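Local coordinates for protein cortical-lytic enzyme (Bacillus cereus, PDB 4S3J) that hydrolyses partially degraded spore cortex peptidoglycan during germination as an N-acetylglucosaminidase that recognises muramic acid delta-lactam, at residues A37-A45 with V349-I359; Q322-K330 with P338-V346. One frame throughout, in Å; residues are numbered along the deposited sequence.

Contact 1: residues A37-A45 with V349-I359; sequences AETLVVGQA and VALARKYNVPI
R353, on the helix that ends in a Schellman motif at N356, reaches out of the glycosidase domain to hold a LysM loop, 37-45. Its CB lies 3.6 Å from V41 CG2, and its CG and CD run past T39 OG1. With CG anti to the backbone N (chi1 -180°) the chain leaves the helix extended, and the bend at chi3 (-64°) turns the guanidinium onto the loop. There NE and NH1 both donate to T39 O, NE at 2.7 Å, so one carbonyl oxygen fixes the group side-on. E38 OE1 lies over one guanidinium face, 3.4 Å from R353 NH2, a salt bridge by charge alone; V41 CG2 lies over the opposite face. Water 1 accepts from NH2 and donates weakly to E38 OE2.

V41 packs beside the arginine stem: CG2 also touches V349, and CG1 meets A352 and I359. Q44 lays its amide across V349 CG1, and its OE1 accepts an almost perfectly straight bond from V41 N, bracing the type II turn 41-44. Past the helix, P358 and I359 lie alongside V42 and G43: I359 N donates to V42 O at 2.8 Å, and G43 CA makes a CA-H...O contact of 3.3 Å with I359 O.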
loop_
_atom_site.group_PDB
_atom_site.type_symbol
_atom_site.label_atom_id
_atom_site.label_comp_id
_atom_site.label_asym_id
_atom_site.label_seq_id
_atom_site.Cartn_x
_atom_site.Cartn_y
_atom_site.Cartn_z
ATOM N N ALA A 37 14.581 15.199 19.138
ATOM C CA ALA A 37 14.204 16.103 20.218
ATOM C C ALA A 37 12.789 15.861 20.747
ATOM O O ALA A 37 12.460 16.340 21.823
ATOM C CB ALA A 37 14.343 17.546 19.752
ATOM N N GLU A 38 11.966 15.111 20.022
ATOM C CA GLU A 38 10.558 14.958 20.371
ATOM C C GLU A 38 10.299 13.783 21.319
ATOM O O GLU A 38 11.000 12.774 21.297
ATOM C CB GLU A 38 9.731 14.772 19.090
ATOM C CG GLU A 38 9.500 16.087 18.348
ATOM C CD GLU A 38 8.838 15.926 16.992
ATOM O OE1 GLU A 38 8.787 14.800 16.455
ATOM O OE2 GLU A 38 8.387 16.950 16.447
ATOM N N THR A 39 9.266 13.920 22.143
ATOM C CA THR A 39 8.831 12.859 23.023
ATOM C C THR A 39 8.209 11.711 22.229
ATOM O O THR A 39 7.760 11.895 21.074
ATOM C CB THR A 39 7.804 13.388 24.014
ATOM O OG1 THR A 39 6.699 13.900 23.264
ATOM C CG2 THR A 39 8.406 14.506 24.849
ATOM N N LEU A 40 8.219 10.521 22.826
ATOM C CA LEU A 40 7.458 9.395 22.306
ATOM C C LEU A 40 6.010 9.472 22.781
ATOM O O LEU A 40 5.714 9.976 23.873
ATOM C CB LEU A 40 8.082 8.061 22.728
ATOM C CG LEU A 40 9.516 7.786 22.260
ATOM C CD1 LEU A 40 10.000 6.436 22.751
ATOM C CD2 LEU A 40 9.641 7.864 20.733
ATOM N N VAL A 41 5.114 8.941 21.957
ATOM C CA VAL A 41 3.698 8.882 22.256
ATOM C C VAL A 41 3.303 7.485 22.711
ATOM O O VAL A 41 3.629 6.508 22.053
ATOM C CB VAL A 41 2.867 9.299 21.003
ATOM C CG1 VAL A 41 1.362 9.163 21.269
ATOM C CG2 VAL A 41 3.203 10.695 20.603
ATOM N N VAL A 42 2.627 7.371 23.854
ATOM C CA VAL A 42 2.140 6.079 24.321
ATOM C C VAL A 42 1.238 5.466 23.246
ATOM O O VAL A 42 0.330 6.132 22.730
ATOM C CB VAL A 42 1.379 6.209 25.670
ATOM C CG1 VAL A 42 0.759 4.882 26.095
ATOM C CG2 VAL A 42 2.322 6.702 26.720
ATOM N N GLY A 43 1.504 4.217 22.875
ATOM C CA GLY A 43 0.747 3.548 21.827
ATOM C C GLY A 43 1.365 3.624 20.440
ATOM O O GLY A 43 0.908 2.955 19.514
ATOM N N GLN A 44 2.398 4.454 20.285
ATOM C CA GLN A 44 3.193 4.559 19.060
ATOM C C GLN A 44 3.910 3.234 18.823
ATOM O O GLN A 44 4.381 2.584 19.756
ATOM C CB GLN A 44 4.199 5.728 19.196
ATOM C CG GLN A 44 5.101 5.986 18.073
ATOM C CD GLN A 44 6.016 7.179 18.295
ATOM O OE1 GLN A 44 6.042 7.847 19.355
ATOM N NE2 GLN A 44 6.756 7.481 17.273
ATOM N N ALA A 45 3.964 2.804 17.564
ATOM C CA ALA A 45 4.656 1.571 17.211
ATOM C C ALA A 45 6.015 1.860 16.612
ATOM O O ALA A 45 6.109 2.529 15.570
ATOM C CB ALA A 45 3.826 0.773 16.201
ATOM N N VAL A 349 1.090 10.547 14.198
ATOM C CA VAL A 349 1.730 10.462 15.517
ATOM C C VAL A 349 1.983 11.874 16.037
ATOM O O VAL A 349 1.815 12.155 17.223
ATOM C CB VAL A 349 3.034 9.673 15.462
ATOM C CG1 VAL A 349 3.746 9.684 16.832
ATOM C CG2 VAL A 349 2.749 8.250 15.033
ATOM N N ALA A 350 2.357 12.792 15.154
ATOM C CA ALA A 350 2.638 14.161 15.584
ATOM C C ALA A 350 1.396 14.859 16.150
ATOM O O ALA A 350 1.506 15.687 17.067
ATOM C CB ALA A 350 3.228 14.956 14.426
ATOM N N LEU A 351 0.210 14.542 15.618
ATOM C CA LEU A 351 -1.029 15.073 16.173
ATOM C C LEU A 351 -1.291 14.549 17.588
ATOM O O LEU A 351 -1.691 15.294 18.485
ATOM C CB LEU A 351 -2.205 14.728 15.259
ATOM C CG LEU A 351 -2.243 15.500 13.942
ATOM C CD1 LEU A 351 -3.209 14.810 13.019
ATOM C CD2 LEU A 351 -2.651 16.974 14.124
ATOM N N ALA A 352 -1.089 13.256 17.795
ATOM C CA ALA A 352 -1.300 12.674 19.131
ATOM C C ALA A 352 -0.307 13.288 20.105
ATOM O O ALA A 352 -0.648 13.576 21.253
ATOM C CB ALA A 352 -1.170 11.155 19.085
ATOM N N ARG A 353 0.930 13.514 19.662
ATOM C CA ARG A 353 1.927 14.173 20.513
ATOM C C ARG A 353 1.496 15.607 20.884
ATOM O O ARG A 353 1.523 16.030 22.052
ATOM C CB ARG A 353 3.272 14.195 19.791
ATOM C CG ARG A 353 4.406 14.851 20.577
ATOM C CD ARG A 353 5.724 14.811 19.779
ATOM N NE ARG A 353 6.181 13.441 19.570
ATOM C CZ ARG A 353 6.178 12.751 18.442
ATOM N NH1 ARG A 353 6.595 11.486 18.472
ATOM N NH2 ARG A 353 5.805 13.296 17.301
ATOM N N LYS A 354 1.092 16.365 19.877
ATOM C CA LYS A 354 0.757 17.775 20.079
ATOM C C LYS A 354 -0.406 17.952 21.043
ATOM O O LYS A 354 -0.403 18.856 21.891
ATOM C CB LYS A 354 0.417 18.436 18.743
ATOM C CG LYS A 354 -0.025 19.879 18.829
ATOM C CD LYS A 354 -0.156 20.449 17.455
ATOM C CE LYS A 354 -0.715 21.874 17.517
ATOM N NZ LYS A 354 -1.036 22.396 16.168
ATOM N N TYR A 355 -1.419 17.102 20.884
ATOM C CA TYR A 355 -2.658 17.230 21.648
ATOM C C TYR A 355 -2.732 16.280 22.863
ATOM O O TYR A 355 -3.792 16.114 23.489
ATOM C CB TYR A 355 -3.843 17.064 20.699
ATOM C CG TYR A 355 -3.899 18.217 19.713
ATOM C CD1 TYR A 355 -4.282 19.492 20.128
ATOM C CD2 TYR A 355 -3.569 18.049 18.369
ATOM C CE1 TYR A 355 -4.326 20.550 19.244
ATOM C CE2 TYR A 355 -3.608 19.102 17.484
ATOM C CZ TYR A 355 -3.988 20.355 17.927
ATOM O OH TYR A 355 -4.030 21.397 17.030
ATOM N N ASN A 356 -1.590 15.683 23.187
ATOM C CA ASN A 356 -1.389 14.892 24.393
ATOM C C ASN A 356 -2.379 13.759 24.622
ATOM O O ASN A 356 -2.911 13.596 25.739
ATOM C CB ASN A 356 -1.438 15.810 25.628
ATOM C CG ASN A 356 -0.435 16.949 25.553
ATOM O OD1 ASN A 356 0.773 16.735 25.645
ATOM N ND2 ASN A 356 -0.935 18.168 25.387
ATOM N N VAL A 357 -2.561 12.924 23.611
ATOM C CA VAL A 357 -3.381 11.741 23.742
ATOM C C VAL A 357 -2.591 10.514 23.266
ATOM O O VAL A 357 -1.678 10.640 22.437
ATOM C CB VAL A 357 -4.695 11.900 22.937
ATOM C CG1 VAL A 357 -5.533 13.039 23.527
ATOM C CG2 VAL A 357 -4.399 12.136 21.477
ATOM N N PRO A 358 -2.899 9.343 23.830
ATOM C CA PRO A 358 -2.264 8.097 23.406
ATOM C C PRO A 358 -2.887 7.555 22.133
ATOM O O PRO A 358 -4.035 7.919 21.780
ATOM C CB PRO A 358 -2.534 7.145 24.570
ATOM C CG PRO A 358 -3.834 7.617 25.132
ATOM C CD PRO A 358 -3.827 9.120 24.963
ATOM N N ILE A 359 -2.119 6.721 21.442
ATOM C CA ILE A 359 -2.608 6.025 20.258
ATOM C C ILE A 359 -3.187 4.690 20.703
ATOM O O ILE A 359 -2.540 3.928 21.427
ATOM C CB ILE A 359 -1.482 5.812 19.239
ATOM C CG1 ILE A 359 -0.982 7.159 18.697
ATOM C CG2 ILE A 359 -1.948 4.922 18.092
ATOM C CD1 ILE A 359 0.377 7.121 18.117
HETATM O O HOH W 1 5.699 15.930 16.392
HETATM O O HOH W 2 7.414 10.334 15.841
#

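Contact 2: residues Q322-K330 with P338-V346; sequences QNLYGFDWK and PPAKAVSSV
This is backbone pairing between the two arms of an antiparallel beta hairpin, where strand 318-330 of the glycosidase domain runs on past a short break and strand 341-343 returns along it. G326 pairs with V343 and D328 with K341 as hydrogen-bonded pairs; F327 and A342 between them form a non-hydrogen-bonded pair. G326 N to V343 O is 2.8 Å and close to straight, whereas V343 N approaches G326 O from above the carbonyl plane. On the face of F327 and A342, the F327 ring sets CE1 3.9 Å from A342 CB, and its CB meets A340 CB.

A340 CB is also shared with W329: it stands 3.6 Å from the centroid of the five-membered ring, 14° off the normal, a CH-pi contact. F327 CB covers the same indole face. On the sheet face that carries D328, K341 and V343, V343 CG2 rests 3.6 Å from G326 C, and D328 OD2 and OD1 are hydrogen-bonded to Y372 OH and H380 ND1.

At the strand break, water 3 bridges L324 O and S345 N, and S344 caps the helix that follows. Y325 OH is hydrogen-bonded to D285 OD1, and the Y325 side chain lies about 11 Å from that of E220, the probable proton donor. A TIM-barrel strand is thus prolonged into a beta hairpin, consistent with the insertion many family 18 glycosidases carry there.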
loop_
_atom_site.group_PDB
_atom_site.type_symbol
_atom_site.label_atom_id
_atom_site.label_comp_id
_atom_site.label_asym_id
_atom_site.label_seq_id
_atom_site.Cartn_x
_atom_site.Cartn_y
_atom_site.Cartn_z
ATOM N N GLN A 322 -2.669 -0.892 -0.942
ATOM C CA GLN A 322 -2.444 -0.478 0.435
ATOM C C GLN A 322 -2.255 1.027 0.535
ATOM O O GLN A 322 -1.340 1.576 -0.061
ATOM C CB GLN A 322 -1.221 -1.186 1.002
ATOM C CG GLN A 322 -0.915 -0.817 2.446
ATOM C CD GLN A 322 -2.031 -1.233 3.403
ATOM O OE1 GLN A 322 -2.503 -2.374 3.371
ATOM N NE2 GLN A 322 -2.460 -0.300 4.252
ATOM N N ASN A 323 -3.093 1.670 1.338
ATOM C CA ASN A 323 -2.959 3.087 1.635
ATOM C C ASN A 323 -1.789 3.330 2.574
ATOM O O ASN A 323 -1.565 2.541 3.507
ATOM C CB ASN A 323 -4.247 3.614 2.278
ATOM C CG ASN A 323 -4.634 2.819 3.508
ATOM O OD1 ASN A 323 -4.984 1.627 3.408
ATOM N ND2 ASN A 323 -4.521 3.438 4.685
ATOM N N LEU A 324 -1.062 4.417 2.343
ATOM C CA LEU A 324 -0.070 4.870 3.319
ATOM C C LEU A 324 -0.631 6.025 4.166
ATOM O O LEU A 324 -0.060 6.370 5.218
ATOM C CB LEU A 324 1.222 5.285 2.605
ATOM C CG LEU A 324 2.021 4.124 1.985
ATOM C CD1 LEU A 324 3.182 4.684 1.158
ATOM C CD2 LEU A 324 2.528 3.217 3.064
ATOM N N TYR A 325 -1.755 6.588 3.730
ATOM C CA TYR A 325 -2.382 7.714 4.414
ATOM C C TYR A 325 -3.407 7.274 5.452
ATOM O O TYR A 325 -3.983 6.185 5.358
ATOM C CB TYR A 325 -3.077 8.634 3.391
ATOM C CG TYR A 325 -4.074 7.875 2.530
ATOM C CD1 TYR A 325 -3.670 7.235 1.353
ATOM C CD2 TYR A 325 -5.419 7.771 2.897
ATOM C CE1 TYR A 325 -4.567 6.516 0.587
ATOM C CE2 TYR A 325 -6.327 7.054 2.114
ATOM C CZ TYR A 325 -5.890 6.435 0.968
ATOM O OH TYR A 325 -6.768 5.713 0.220
ATOM N N GLY A 326 -3.631 8.146 6.438
ATOM C CA GLY A 326 -4.793 8.076 7.297
ATOM C C GLY A 326 -5.601 9.348 7.079
ATOM O O GLY A 326 -5.264 10.158 6.199
ATOM N N PHE A 327 -6.652 9.539 7.882
ATOM C CA PHE A 327 -7.445 10.775 7.839
ATOM C C PHE A 327 -7.688 11.309 9.242
ATOM O O PHE A 327 -7.778 10.542 10.207
ATOM C CB PHE A 327 -8.796 10.560 7.163
ATOM C CG PHE A 327 -8.711 10.332 5.672
ATOM C CD1 PHE A 327 -8.318 11.348 4.821
ATOM C CD2 PHE A 327 -9.020 9.104 5.153
ATOM C CE1 PHE A 327 -8.240 11.133 3.437
ATOM C CE2 PHE A 327 -8.948 8.869 3.784
ATOM C CZ PHE A 327 -8.552 9.895 2.929
ATOM N N ASP A 328 -7.792 12.629 9.313
ATOM C CA ASP A 328 -8.161 13.365 10.511
ATOM C C ASP A 328 -9.537 13.966 10.222
ATOM O O ASP A 328 -9.664 14.816 9.337
ATOM C CB ASP A 328 -7.104 14.436 10.811
ATOM C CG ASP A 328 -7.435 15.286 12.030
ATOM O OD1 ASP A 328 -8.628 15.442 12.371
ATOM O OD2 ASP A 328 -6.485 15.829 12.624
ATOM N N TRP A 329 -10.564 13.454 10.886
ATOM C CA TRP A 329 -11.943 13.924 10.772
ATOM C C TRP A 329 -12.328 14.836 11.930
ATOM O O TRP A 329 -12.057 14.509 13.074
ATOM C CB TRP A 329 -12.911 12.747 10.788
ATOM C CG TRP A 329 -12.964 11.836 9.605
ATOM C CD1 TRP A 329 -13.807 11.953 8.537
ATOM C CD2 TRP A 329 -12.217 10.621 9.397
ATOM N NE1 TRP A 329 -13.609 10.911 7.665
ATOM C CE2 TRP A 329 -12.649 10.073 8.168
ATOM C CE3 TRP A 329 -11.228 9.946 10.124
ATOM C CZ2 TRP A 329 -12.126 8.893 7.645
ATOM C CZ3 TRP A 329 -10.708 8.758 9.595
ATOM C CH2 TRP A 329 -11.173 8.244 8.376
ATOM N N LYS A 330 -13.003 15.941 11.648
ATOM C CA LYS A 330 -13.642 16.736 12.694
ATOM C C LYS A 330 -15.012 16.159 12.999
ATOM O O LYS A 330 -15.717 15.706 12.093
ATOM C CB LYS A 330 -13.759 18.203 12.275
ATOM C CG LYS A 330 -12.423 18.911 12.213
ATOM C CD LYS A 330 -12.609 20.325 11.724
ATOM C CE LYS A 330 -11.299 21.029 11.562
ATOM N NZ LYS A 330 -11.521 22.389 10.995
ATOM N N PRO A 338 -16.427 19.699 5.937
ATOM C CA PRO A 338 -15.249 19.676 5.075
ATOM C C PRO A 338 -14.689 18.271 4.953
ATOM O O PRO A 338 -14.946 17.428 5.823
ATOM C CB PRO A 338 -14.274 20.597 5.795
ATOM C CG PRO A 338 -14.628 20.446 7.225
ATOM C CD PRO A 338 -16.126 20.317 7.243
ATOM N N PRO A 339 -13.947 18.004 3.881
ATOM C CA PRO A 339 -13.349 16.677 3.760
ATOM C C PRO A 339 -12.336 16.442 4.878
ATOM O O PRO A 339 -11.733 17.397 5.381
ATOM C CB PRO A 339 -12.659 16.723 2.391
ATOM C CG PRO A 339 -12.440 18.191 2.115
ATOM C CD PRO A 339 -13.604 18.888 2.748
ATOM N N ALA A 340 -12.157 15.191 5.252
ATOM C CA ALA A 340 -11.145 14.833 6.230
ATOM C C ALA A 340 -9.783 15.198 5.666
ATOM O O ALA A 340 -9.599 15.205 4.456
ATOM C CB ALA A 340 -11.227 13.348 6.548
ATOM N N LYS A 341 -8.831 15.474 6.550
ATOM C CA LYS A 341 -7.465 15.833 6.140
ATOM C C LYS A 341 -6.615 14.582 6.076
ATOM O O LYS A 341 -6.565 13.812 7.040
ATOM C CB LYS A 341 -6.870 16.825 7.130
ATOM C CG LYS A 341 -5.483 17.334 6.794
ATOM C CD LYS A 341 -5.075 18.440 7.761
ATOM C CE LYS A 341 -3.559 18.606 7.844
ATOM N NZ LYS A 341 -3.164 19.898 8.487
ATOM N N ALA A 342 -5.950 14.349 4.944
ATOM C CA ALA A 342 -5.078 13.183 4.829
ATOM C C ALA A 342 -3.825 13.425 5.615
ATOM O O ALA A 342 -3.263 14.528 5.580
ATOM C CB ALA A 342 -4.736 12.907 3.365
ATOM N N VAL A 343 -3.381 12.386 6.314
ATOM C CA VAL A 343 -2.156 12.453 7.092
ATOM C C VAL A 343 -1.246 11.262 6.824
ATOM O O VAL A 343 -1.691 10.115 6.685
ATOM C CB VAL A 343 -2.462 12.512 8.616
ATOM C CG1 VAL A 343 -3.101 13.844 8.983
ATOM C CG2 VAL A 343 -3.350 11.356 9.042
ATOM N N SER A 344 0.053 11.534 6.825
ATOM C CA SER A 344 1.051 10.475 6.844
ATOM C C SER A 344 1.086 9.800 8.225
ATOM O O SER A 344 0.541 10.330 9.188
ATOM C CB SER A 344 2.415 11.043 6.506
ATOM O OG SER A 344 2.883 11.831 7.584
ATOM N N SER A 345 1.772 8.668 8.321
ATOM C CA SER A 345 1.901 7.958 9.598
ATOM C C SER A 345 2.630 8.854 10.589
ATOM O O SER A 345 2.239 8.956 11.764
ATOM C CB SER A 345 2.634 6.629 9.354
ATOM O OG SER A 345 2.708 5.817 10.529
ATOM N N VAL A 346 3.687 9.511 10.111
ATOM C CA VAL A 346 4.486 10.401 10.967
ATOM C C VAL A 346 3.640 11.584 11.426
ATOM O O VAL A 346 3.693 11.980 12.601
ATOM C CB VAL A 346 5.754 10.864 10.216
ATOM C CG1 VAL A 346 6.479 11.963 10.956
ATOM C CG2 VAL A 346 6.679 9.666 9.954
HETATM O O HOH W 3 2.282 7.449 5.772
HETATM O O HOH W 4 -13.440 16.768 8.891
#

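Overall arrangement
Contact 2 comes wholly between the two halves of contact 1 along the chain: the LysM loop 37-45 is first, then strand 318-330, its return strand 341-343, and helix 345-354, whose later turns and the loop after it make up 349-359. That helix is common to both, starting at the hairpin and ending against the LysM loop, and the centres of the contacts are about 16 Å apart. They meet at L351, whose CD1 packs 3.5 Å from D328 OD2 and touches V343. Contact 2 is built within the glycosidase domain, while contact 1 joins that domain to a LysM domain, so a short helix connects the hairpin that extends a barrel strand to the domain interface.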